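PDB 4OJV: 3',5'-cyclic-nucleotide phosphodiesterase 1 from Saccharomyces cerevisiae, which belongs to the class-II cyclic-nucleotide phosphodiesterases, members of the metallo-hydrolase clan, and carries two zinc ions. Local coordinates for residues Phe4-Leu9 with Phe23-Ala28; Ile86-Ser91 with Glu363-Phe368; Glu259-Val264 with Ser305-Leu310; Tyr299-Leu304 with Glu349-Gly354. All coordinates share one frame; numbering follows the deposited sequence.

Interaction 1 of 4, residues Phe4-Leu9 with Phe23-Ala28; sequences FEITIL and FILKPA
Strands 4-8 and 23-27 form an antiparallel pair in one of the two mixed sheets of a metallo-beta-lactamase-like sandwich, with Glu5 facing Lys26 and Thr7 facing Ile24 at the hydrogen-bonded positions. Glu5 N donates to Lys26 O at 2.9 Å and Lys26 N returns a bond to Glu5 O; Thr7 N to Ile24 O and Ile24 N to Thr7 O are both 2.8 Å. On the face of Glu5 and Thr7, Lys26 starts with CG wedged between its backbone N and carbonyl carbon (chi1 64°) and then folds at its last two torsions, which turns NZ over the Glu5 carboxylate. NZ meets Glu5 OE2 at 3.1 Å from well above the carboxylate plane, a salt bridge with a skewed approach, while the same NZ donates to Pro27 O at 2.8 Å. Thr30 O and Ser93 OG also bind this ammonium, and Glu5 is held further by Ser91 OG and Arg29 N, so the buried charges are amply paired. On the other face, Ile6 CG1 lies 3.7 Å from Leu25 CD2, and Ile8 CD1 touches Phe23 CD1. That apolar face packs on Ile239 and Val241 of strand 238-242 in the second sheet, while Thr7 and Leu9 rest against helix 44-53; strands 365-368 and 35-38 flank the pair within its own sheet.

Interaction 2 of 4, residues Ile86-Ser91 with Glu363-Phe368; sequences IQKGLS and EGHTLF
His365 lies across Ile86, Gln87 and Lys88, its imidazole laid along the neighbouring strand. Its CB is 3.4 Å from Gln87 O and also touches the CD1 methyl of Ile86. With CG anti to the carbonyl carbon (chi1 -65°), the ring runs on toward Lys88: CD2 comes within 3.5 Å of Lys88 CA, and NE2, at the far end, comes near Lys88 CB and is hydrogen-bonded to Glu63. On the other side of the ring ND1 donates to Glu363 O at 2.8 Å, from above the carbonyl plane, so both ring nitrogens are engaged and the rotation of the imidazole is fixed. Ile86 fills in beside it, its extended chain putting CD1 against Leu367 CD2 as well.

The backbones are joined by the paired bonds of Gln87 with Thr366, and where strand 86-88 ends, Gly89 N donates to Gly364 O at 2.9 Å. Both glycines have positive phi, a backbone conformation that favours glycine. Thr366 OG1 points from the opposite face to His365; it donates a hydrogen bond to Gly89 O at 2.8 Å and accepts one from a water that in turn accepts from Ser91 N. Beyond it, the Phe368 ring packs its CE1 on Gln87 CG, 3.6 Å away, and its CZ near Ser91 CB. Ser91 itself is the N-cap of the helix that follows. This is an antiparallel edge pairing: strand 86-88 borders the eight-stranded mixed sheet of the metallo-beta-lactamase-like sandwich, and the C-terminal strand 365-368 lies just inside it.

Interaction 3 of 4, residues Glu259-Val264 with Ser305-Leu310; sequences EFWSYV and SNLNTL
Leu307 lies against the indole of Trp261 and forms the middle of the junction between helices 256-267 and 297-311. Its CB sits over one face of the ring, offset toward the rim, while the methyl CD2 reaches Trp261 CE3 at 4.0 Å. The other methyl, CD1, is 3.8 Å from Trp261 O and also meets Val264 CG1, so one branch meets the indole and the other reaches the carbonyl of Trp261 and the side chain of Val264. Leu310 adds a second contact: its CD1 packs on Trp261 CB at 3.6 Å and, at the same distance, on Ser262 N, while CD2 approaches the Ser262 hydroxyl oxygen. Asn306 CB borders the pyrrole side of the ring at Trp261 CD1, 4.3 Å away.

The indole is positioned by Phe260 on its opposite face and by a bond at NE1. Phe260 CD2 covers the face opposite Leu307, again toward the rim, and the ring of Phe260 is itself covered by Val264 CG2 of the same helix. Trp261 NE1 donates to Glu303, a residue one turn before Leu307 on the partner helix, and Ser262 OG is turned back onto Glu258 O of its own helix. Further out, Phe260 and Val264 rest on Ile240 of strand 238-242, so this helix lies on the second sheet. The segment axes come within 9.1 Å and cross at -39°, running roughly the same way. No hydrogen bond links the two segments directly; dispersion between the indole, the leucines and the valine carries their contact, while the one polar indole atom is satisfied by the adjoining carboxylate, which probably fixes the direction in which the ring lies.

Interaction 4 of 4, residues Tyr299-Leu304 with Glu349-Gly354; sequences YLINEL and EERNLG
Arg351 leaves its backbone with CG anti to the carbonyl carbon (chi1 -68°) and then bends at once (chi2 -79°), which brings its guanidinium alongside helix 297-311 to Asn302. Asn302 starts pointing away from the other segment, but its amide swings back so that OD1 faces the end of the arginine. NH1 and NH2 both donate to this single oxygen, each at 2.7 Å from Asn302 OD1, an end-on grip. The amide and guanidinium are turned only 9° from one plane, and the oxygen lies at the edge of the guanidinium, so the shared acceptor restrains both groups. Each bond is noticeably bent, as expected when two nitrogens of one guanidinium converge on one atom. Below the charged end, the aliphatic part of Arg351 packs by CG on Ile301 CG2, at 3.8 Å. Leu353 continues the apolar strip, its CD1 lying 4.2 Å from Ile301 CD1 and more loosely against Leu304 CB.

Between Arg351 and Leu353 in sequence, Asn352 takes positive phi in a Schellman motif that ends helix 336-350 and turns the chain so that Arg351 and Leu353 can both face helix 297-311. Ile301 also packs on Leu344, Leu347 and Ala348 of helix 336-350, extending the contact along the two helices. Leu353 touches Ser305 and Asn308 further along helix 297-311, before the chain enters strand 357-360, an outer strand of the second sheet.

How the interactions relate
From the N terminus, interaction 1 closes the first and shortest loop, pairing strand 4-8 with the next strand of its sheet. Interaction 2 follows in series and spans far more sequence, bringing 86-91 to the C-terminal strand; it adjoins interaction 1 because strand 365-368 lies beside strand 4-8. Interactions 3 and 4 are both nested inside that long loop. Their segments alternate along the chain, so they cross, and they share helix 297-311, where the two contacts touch. The first two thus tie the N-terminal strands, strand 86-88 and the C-terminal strand into one sheet, while the other two join helices 256-267, 297-311 and 336-350, which accompany strands of the second sheet.

Interaction 1 of 4, residues Phe4-Leu9 with Phe23-Ala28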
# COMPACT_ATOMS: atom_id res chain seq x y z
N PHE A 4 11.03 -22.16 -13.81
CA PHE A 4 10.21 -21.22 -13.04
C PHE A 4 10.00 -19.91 -13.76
O PHE A 4 10.92 -19.38 -14.38
CB PHE A 4 10.88 -20.91 -11.70
CG PHE A 4 11.07 -22.11 -10.81
CD1 PHE A 4 10.02 -22.57 -10.02
CD2 PHE A 4 12.30 -22.76 -10.73
CE1 PHE A 4 10.19 -23.67 -9.19
CE2 PHE A 4 12.48 -23.86 -9.90
CZ PHE A 4 11.43 -24.31 -9.12
N GLU A 5 8.79 -19.37 -13.65
CA GLU A 5 8.52 -17.98 -14.01
C GLU A 5 8.21 -17.20 -12.74
O GLU A 5 7.33 -17.59 -11.96
CB GLU A 5 7.35 -17.87 -14.99
CG GLU A 5 7.66 -18.46 -16.35
CD GLU A 5 6.48 -18.45 -17.32
OE1 GLU A 5 6.64 -19.00 -18.43
OE2 GLU A 5 5.41 -17.91 -16.97
N ILE A 6 8.95 -16.12 -12.52
CA ILE A 6 8.79 -15.30 -11.32
C ILE A 6 8.38 -13.90 -11.75
O ILE A 6 9.16 -13.20 -12.40
CB ILE A 6 10.08 -15.21 -10.49
CG1 ILE A 6 10.61 -16.61 -10.12
CG2 ILE A 6 9.84 -14.37 -9.24
CD1 ILE A 6 11.89 -16.57 -9.29
N THR A 7 7.16 -13.49 -11.40
CA THR A 7 6.71 -12.14 -11.68
C THR A 7 7.02 -11.27 -10.47
O THR A 7 6.54 -11.54 -9.37
CB THR A 7 5.19 -12.08 -11.97
OG1 THR A 7 4.82 -13.11 -12.90
CG2 THR A 7 4.82 -10.73 -12.54
N ILE A 8 7.81 -10.22 -10.67
CA ILE A 8 8.14 -9.30 -9.60
C ILE A 8 7.05 -8.24 -9.50
O ILE A 8 7.01 -7.32 -10.31
CB ILE A 8 9.51 -8.63 -9.82
CG1 ILE A 8 10.58 -9.67 -10.16
CG2 ILE A 8 9.89 -7.79 -8.61
CD1 ILE A 8 10.93 -10.62 -9.05
N LEU A 9 6.13 -8.40 -8.55
CA LEU A 9 5.11 -7.38 -8.34
C LEU A 9 5.63 -6.23 -7.51
O LEU A 9 5.29 -5.07 -7.76
CB LEU A 9 3.84 -7.96 -7.71
CG LEU A 9 3.07 -8.97 -8.55
CD1 LEU A 9 1.75 -9.31 -7.88
CD2 LEU A 9 2.83 -8.49 -9.98
N PHE A 23 6.18 -11.58 -4.83
CA PHE A 23 6.63 -12.28 -6.04
C PHE A 23 5.60 -13.33 -6.40
O PHE A 23 5.14 -14.07 -5.53
CB PHE A 23 8.00 -12.93 -5.80
CG PHE A 23 8.98 -12.03 -5.10
CD1 PHE A 23 9.44 -10.86 -5.71
CD2 PHE A 23 9.42 -12.32 -3.83
CE1 PHE A 23 10.33 -10.02 -5.05
CE2 PHE A 23 10.31 -11.49 -3.16
CZ PHE A 23 10.76 -10.34 -3.78
N ILE A 24 5.21 -13.40 -7.67
CA ILE A 24 4.30 -14.45 -8.15
C ILE A 24 5.13 -15.55 -8.80
O ILE A 24 6.06 -15.27 -9.56
CB ILE A 24 3.29 -13.87 -9.17
CG1 ILE A 24 2.45 -12.75 -8.55
CG2 ILE A 24 2.43 -14.97 -9.78
CD1 ILE A 24 1.65 -13.17 -7.34
N LEU A 25 4.78 -16.80 -8.52
CA LEU A 25 5.47 -17.96 -9.09
C LEU A 25 4.51 -18.84 -9.86
O LEU A 25 3.38 -19.07 -9.42
CB LEU A 25 6.07 -18.82 -7.98
CG LEU A 25 6.92 -18.16 -6.90
CD1 LEU A 25 7.40 -19.20 -5.89
CD2 LEU A 25 8.11 -17.43 -7.50
N LYS A 26 4.99 -19.38 -10.98
CA LYS A 26 4.29 -20.45 -11.68
C LYS A 26 5.32 -21.28 -12.46
O LYS A 26 6.43 -20.81 -12.71
CB LYS A 26 3.21 -19.91 -12.62
CG LYS A 26 3.74 -19.05 -13.76
CD LYS A 26 2.64 -18.59 -14.73
CE LYS A 26 2.18 -19.68 -15.69
NZ LYS A 26 3.25 -20.13 -16.64
N PRO A 27 4.94 -22.50 -12.86
CA PRO A 27 5.82 -23.27 -13.73
C PRO A 27 6.00 -22.55 -15.06
O PRO A 27 5.08 -21.88 -15.55
CB PRO A 27 5.05 -24.57 -13.95
CG PRO A 27 4.17 -24.70 -12.75
CD PRO A 27 3.75 -23.28 -12.46
N ALA A 28 7.18 -22.68 -15.66
CA ALA A 28 7.42 -22.11 -16.97
C ALA A 28 6.50 -22.71 -18.03
O ALA A 28 6.15 -23.90 -17.97
CB ALA A 28 8.87 -22.30 -17.37

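Interaction 2 of 4, residues Ile86-Ser91 with Glu363-Phe368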
# COMPACT_ATOMS: atom_id res chain seq x y z
N ILE A 86 14.94 -12.14 -18.65
CA ILE A 86 13.93 -11.24 -18.09
C ILE A 86 13.10 -10.65 -19.21
O ILE A 86 13.60 -10.39 -20.32
CB ILE A 86 14.61 -10.13 -17.25
CG1 ILE A 86 13.59 -9.18 -16.60
CG2 ILE A 86 15.65 -9.37 -18.07
CD1 ILE A 86 14.21 -8.26 -15.57
N GLN A 87 11.82 -10.43 -18.94
CA GLN A 87 10.95 -9.75 -19.87
C GLN A 87 10.08 -8.75 -19.13
O GLN A 87 9.75 -8.96 -17.96
CB GLN A 87 10.08 -10.75 -20.62
CG GLN A 87 10.85 -11.80 -21.42
CD GLN A 87 11.38 -11.30 -22.76
OE1 GLN A 87 12.11 -10.31 -22.83
NE2 GLN A 87 11.02 -12.00 -23.82
N LYS A 88 9.72 -7.66 -19.79
CA LYS A 88 8.76 -6.73 -19.25
C LYS A 88 7.37 -7.33 -19.34
O LYS A 88 7.02 -7.98 -20.33
CB LYS A 88 8.80 -5.41 -20.02
CG LYS A 88 7.91 -4.33 -19.44
CD LYS A 88 7.97 -3.03 -20.23
CE LYS A 88 7.09 -1.98 -19.59
NZ LYS A 88 7.30 -0.62 -20.16
N GLY A 89 6.57 -7.11 -18.29
CA GLY A 89 5.19 -7.54 -18.28
C GLY A 89 4.99 -8.98 -17.84
O GLY A 89 5.92 -9.65 -17.38
N LEU A 90 3.74 -9.42 -17.94
CA LEU A 90 3.37 -10.79 -17.62
C LEU A 90 3.80 -11.71 -18.76
O LEU A 90 3.87 -11.28 -19.92
CB LEU A 90 1.86 -10.89 -17.38
CG LEU A 90 1.33 -10.03 -16.24
CD1 LEU A 90 -0.18 -9.88 -16.31
CD2 LEU A 90 1.76 -10.56 -14.88
N SER A 91 4.07 -12.96 -18.43
CA SER A 91 4.56 -13.90 -19.43
C SER A 91 3.45 -14.25 -20.40
O SER A 91 2.26 -14.17 -20.07
CB SER A 91 5.09 -15.18 -18.79
OG SER A 91 4.02 -15.99 -18.32
N GLU A 363 10.33 -4.45 -10.43
CA GLU A 363 8.89 -4.56 -10.51
C GLU A 363 8.42 -4.50 -11.95
O GLU A 363 9.03 -3.82 -12.79
CB GLU A 363 8.24 -3.42 -9.74
CG GLU A 363 8.50 -3.45 -8.26
CD GLU A 363 9.77 -2.75 -7.80
OE1 GLU A 363 10.70 -2.36 -8.61
OE2 GLU A 363 9.81 -2.61 -6.56
N GLY A 364 7.34 -5.21 -12.24
CA GLY A 364 6.74 -5.15 -13.57
C GLY A 364 7.46 -6.01 -14.58
O GLY A 364 7.27 -5.83 -15.79
N HIS A 365 8.29 -6.94 -14.11
CA HIS A 365 9.05 -7.84 -14.98
C HIS A 365 8.90 -9.27 -14.53
O HIS A 365 8.61 -9.53 -13.36
CB HIS A 365 10.52 -7.44 -15.00
CG HIS A 365 10.75 -6.09 -15.61
ND1 HIS A 365 10.51 -4.94 -14.95
CD2 HIS A 365 11.14 -5.73 -16.90
CE1 HIS A 365 10.77 -3.90 -15.76
NE2 HIS A 365 11.14 -4.39 -16.95
N THR A 366 9.11 -10.19 -15.46
CA THR A 366 9.11 -11.62 -15.20
C THR A 366 10.50 -12.18 -15.44
O THR A 366 11.15 -11.87 -16.45
CB THR A 366 8.07 -12.33 -16.09
OG1 THR A 366 6.78 -11.76 -15.84
CG2 THR A 366 8.02 -13.83 -15.78
N LEU A 367 10.97 -13.00 -14.50
CA LEU A 367 12.23 -13.73 -14.63
C LEU A 367 11.94 -15.16 -15.00
O LEU A 367 10.96 -15.74 -14.53
CB LEU A 367 12.99 -13.73 -13.31
CG LEU A 367 13.18 -12.40 -12.59
CD1 LEU A 367 13.98 -12.59 -11.31
CD2 LEU A 367 13.90 -11.43 -13.51
N PHE A 368 12.81 -15.74 -15.83
CA PHE A 368 12.66 -17.11 -16.31
C PHE A 368 13.91 -17.84 -15.86
O PHE A 368 14.99 -17.57 -16.38
CB PHE A 368 12.50 -17.12 -17.83
CG PHE A 368 11.30 -16.35 -18.32
CD1 PHE A 368 11.34 -14.97 -18.45
CD2 PHE A 368 10.11 -17.00 -18.62
CE1 PHE A 368 10.23 -14.26 -18.87
CE2 PHE A 368 8.99 -16.30 -19.05
CZ PHE A 368 9.05 -14.92 -19.18
O HOH W 1 4.49 -13.13 -15.58

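Interaction 3 of 4, residues Glu259-Val264 with Ser305-Leu310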
# COMPACT_ATOMS: atom_id res chain seq x y z
N GLU A 259 22.32 -23.13 9.45
CA GLU A 259 21.41 -24.26 9.26
C GLU A 259 20.83 -24.24 7.84
O GLU A 259 20.78 -25.27 7.17
CB GLU A 259 20.27 -24.24 10.28
CG GLU A 259 20.68 -24.49 11.72
CD GLU A 259 19.51 -24.40 12.68
OE1 GLU A 259 18.37 -24.69 12.26
OE2 GLU A 259 19.74 -24.05 13.85
N PHE A 260 20.40 -23.06 7.40
CA PHE A 260 19.81 -22.95 6.08
C PHE A 260 20.80 -23.27 4.96
O PHE A 260 20.51 -24.09 4.08
CB PHE A 260 19.19 -21.56 5.86
CG PHE A 260 18.54 -21.44 4.51
CD1 PHE A 260 17.31 -22.04 4.29
CD2 PHE A 260 19.18 -20.80 3.46
CE1 PHE A 260 16.71 -21.98 3.04
CE2 PHE A 260 18.59 -20.73 2.21
CZ PHE A 260 17.35 -21.33 2.01
N TRP A 261 21.97 -22.62 4.97
CA TRP A 261 22.94 -22.84 3.90
C TRP A 261 23.43 -24.26 3.89
O TRP A 261 23.68 -24.81 2.82
CB TRP A 261 24.12 -21.88 3.97
CG TRP A 261 23.76 -20.42 3.97
CD1 TRP A 261 24.14 -19.46 4.90
CD2 TRP A 261 22.94 -19.70 2.98
NE1 TRP A 261 23.62 -18.23 4.57
CE2 TRP A 261 22.90 -18.30 3.43
CE3 TRP A 261 22.27 -20.06 1.82
CZ2 TRP A 261 22.20 -17.33 2.73
CZ3 TRP A 261 21.57 -19.06 1.12
CH2 TRP A 261 21.53 -17.73 1.57
N SER A 262 23.57 -24.85 5.08
CA SER A 262 23.98 -26.25 5.19
C SER A 262 22.95 -27.16 4.53
O SER A 262 23.31 -28.08 3.79
CB SER A 262 24.19 -26.64 6.65
OG SER A 262 25.28 -25.93 7.21
N TYR A 263 21.67 -26.89 4.78
CA TYR A 263 20.60 -27.67 4.17
C TYR A 263 20.63 -27.56 2.64
O TYR A 263 20.51 -28.56 1.93
CB TYR A 263 19.24 -27.22 4.71
CG TYR A 263 18.07 -28.07 4.25
CD1 TYR A 263 17.47 -27.86 3.01
CD2 TYR A 263 17.55 -29.08 5.07
CE1 TYR A 263 16.41 -28.64 2.59
CE2 TYR A 263 16.48 -29.86 4.65
CZ TYR A 263 15.91 -29.63 3.41
OH TYR A 263 14.84 -30.40 3.00
N VAL A 264 20.80 -26.33 2.14
CA VAL A 264 20.87 -26.09 0.71
C VAL A 264 22.05 -26.86 0.09
O VAL A 264 21.87 -27.59 -0.89
CB VAL A 264 20.96 -24.57 0.40
CG1 VAL A 264 21.25 -24.32 -1.06
CG2 VAL A 264 19.68 -23.87 0.82
N SER A 305 29.33 -16.21 0.81
CA SER A 305 30.64 -16.83 1.04
C SER A 305 30.49 -18.10 1.88
O SER A 305 31.15 -19.11 1.62
CB SER A 305 31.57 -15.83 1.72
OG SER A 305 31.98 -14.83 0.82
N ASN A 306 29.62 -18.06 2.90
CA ASN A 306 29.34 -19.24 3.71
C ASN A 306 28.73 -20.37 2.88
O ASN A 306 29.15 -21.52 2.99
CB ASN A 306 28.45 -18.89 4.91
CG ASN A 306 29.14 -17.99 5.92
OD1 ASN A 306 30.37 -17.82 5.90
ND2 ASN A 306 28.36 -17.41 6.82
N LEU A 307 27.76 -20.04 2.03
CA LEU A 307 27.19 -21.02 1.12
C LEU A 307 28.27 -21.60 0.20
O LEU A 307 28.32 -22.81 -0.04
CB LEU A 307 26.05 -20.41 0.30
CG LEU A 307 25.41 -21.35 -0.73
CD1 LEU A 307 24.80 -22.59 -0.08
CD2 LEU A 307 24.36 -20.60 -1.55
N ASN A 308 29.12 -20.72 -0.32
CA ASN A 308 30.24 -21.13 -1.17
C ASN A 308 31.16 -22.14 -0.48
O ASN A 308 31.52 -23.16 -1.06
CB ASN A 308 31.03 -19.91 -1.61
CG ASN A 308 32.11 -20.24 -2.60
OD1 ASN A 308 31.86 -20.92 -3.59
ND2 ASN A 308 33.32 -19.76 -2.34
N THR A 309 31.52 -21.86 0.77
CA THR A 309 32.37 -22.75 1.55
C THR A 309 31.72 -24.12 1.69
O THR A 309 32.38 -25.15 1.60
CB THR A 309 32.70 -22.14 2.93
OG1 THR A 309 33.41 -20.90 2.74
CG2 THR A 309 33.56 -23.08 3.77
N LEU A 310 30.40 -24.14 1.90
CA LEU A 310 29.69 -25.40 2.09
C LEU A 310 29.60 -26.23 0.80
O LEU A 310 29.78 -27.45 0.84
CB LEU A 310 28.30 -25.16 2.69
CG LEU A 310 28.32 -24.67 4.15
CD1 LEU A 310 27.01 -23.98 4.50
CD2 LEU A 310 28.62 -25.80 5.13

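Interaction 4 of 4, residues Tyr299-Leu304 with Glu349-Gly354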
# COMPACT_ATOMS: atom_id res chain seq x y z
N TYR A 299 27.38 -7.93 4.48
CA TYR A 299 26.69 -9.02 5.17
C TYR A 299 26.10 -10.03 4.18
O TYR A 299 26.18 -11.25 4.41
CB TYR A 299 25.63 -8.49 6.13
CG TYR A 299 26.24 -7.65 7.24
CD1 TYR A 299 26.97 -8.25 8.27
CD2 TYR A 299 26.09 -6.27 7.25
CE1 TYR A 299 27.54 -7.48 9.28
CE2 TYR A 299 26.65 -5.49 8.26
CZ TYR A 299 27.37 -6.10 9.27
OH TYR A 299 27.92 -5.33 10.26
N LEU A 300 25.54 -9.55 3.08
CA LEU A 300 25.01 -10.47 2.08
C LEU A 300 26.16 -11.29 1.45
O LEU A 300 26.05 -12.50 1.31
CB LEU A 300 24.20 -9.74 1.00
CG LEU A 300 23.70 -10.63 -0.15
CD1 LEU A 300 22.90 -11.84 0.34
CD2 LEU A 300 22.86 -9.84 -1.14
N ILE A 301 27.25 -10.62 1.08
CA ILE A 301 28.39 -11.34 0.52
C ILE A 301 28.96 -12.35 1.53
O ILE A 301 29.34 -13.46 1.15
CB ILE A 301 29.47 -10.38 -0.04
CG1 ILE A 301 28.96 -9.68 -1.32
CG2 ILE A 301 30.79 -11.10 -0.33
CD1 ILE A 301 28.74 -10.58 -2.52
N ASN A 302 28.97 -12.00 2.82
CA ASN A 302 29.43 -12.95 3.84
C ASN A 302 28.56 -14.21 3.88
O ASN A 302 29.08 -15.32 4.01
CB ASN A 302 29.48 -12.32 5.23
CG ASN A 302 30.66 -11.38 5.41
OD1 ASN A 302 31.55 -11.31 4.57
ND2 ASN A 302 30.66 -10.65 6.52
N GLU A 303 27.25 -14.03 3.75
CA GLU A 303 26.33 -15.16 3.70
C GLU A 303 26.57 -16.03 2.47
O GLU A 303 26.63 -17.26 2.57
CB GLU A 303 24.87 -14.71 3.79
CG GLU A 303 24.49 -14.08 5.14
CD GLU A 303 24.81 -14.97 6.33
OE1 GLU A 303 24.66 -16.21 6.23
OE2 GLU A 303 25.22 -14.44 7.39
N LEU A 304 26.71 -15.40 1.31
CA LEU A 304 27.00 -16.13 0.08
C LEU A 304 28.36 -16.83 0.14
O LEU A 304 28.51 -17.94 -0.37
CB LEU A 304 26.89 -15.21 -1.13
CG LEU A 304 25.50 -14.63 -1.41
CD1 LEU A 304 25.59 -13.57 -2.48
CD2 LEU A 304 24.53 -15.73 -1.81
N GLU A 349 33.82 -10.26 -6.41
CA GLU A 349 35.10 -10.39 -7.12
C GLU A 349 36.27 -10.46 -6.14
O GLU A 349 37.18 -11.27 -6.32
CB GLU A 349 35.30 -9.23 -8.11
CG GLU A 349 36.53 -9.35 -9.01
CD GLU A 349 36.26 -10.16 -10.26
OE1 GLU A 349 35.53 -9.67 -11.15
OE2 GLU A 349 36.79 -11.29 -10.37
N GLU A 350 36.24 -9.61 -5.12
CA GLU A 350 37.28 -9.57 -4.08
C GLU A 350 37.33 -10.88 -3.29
O GLU A 350 38.42 -11.35 -2.92
CB GLU A 350 37.02 -8.38 -3.15
CG GLU A 350 38.01 -8.21 -2.01
CD GLU A 350 37.76 -6.92 -1.24
OE1 GLU A 350 38.22 -5.86 -1.69
OE2 GLU A 350 37.10 -6.98 -0.18
N ARG A 351 36.16 -11.48 -3.06
CA ARG A 351 36.03 -12.74 -2.34
C ARG A 351 36.14 -13.98 -3.23
O ARG A 351 35.96 -15.11 -2.76
CB ARG A 351 34.70 -12.80 -1.58
CG ARG A 351 34.57 -11.82 -0.42
CD ARG A 351 35.29 -12.33 0.82
NE ARG A 351 35.13 -11.40 1.94
CZ ARG A 351 34.13 -11.44 2.81
NH1 ARG A 351 33.18 -12.37 2.71
NH2 ARG A 351 34.07 -10.55 3.80
N ASN A 352 36.43 -13.76 -4.52
CA ASN A 352 36.56 -14.85 -5.51
C ASN A 352 35.41 -15.86 -5.47
O ASN A 352 35.62 -17.05 -5.27
CB ASN A 352 37.93 -15.56 -5.39
CG ASN A 352 39.10 -14.66 -5.77
OD1 ASN A 352 39.36 -13.66 -5.11
ND2 ASN A 352 39.82 -15.04 -6.82
N LEU A 353 34.19 -15.37 -5.65
CA LEU A 353 33.00 -16.24 -5.63
C LEU A 353 32.67 -16.83 -7.01
O LEU A 353 31.64 -17.49 -7.19
CB LEU A 353 31.79 -15.50 -5.04
CG LEU A 353 31.91 -15.07 -3.58
CD1 LEU A 353 30.67 -14.29 -3.16
CD2 LEU A 353 32.12 -16.26 -2.64
N GLY A 354 33.54 -16.60 -7.99
CA GLY A 354 33.34 -17.15 -9.32
C GLY A 354 32.32 -16.39 -10.14
O GLY A 354 32.06 -15.21 -9.91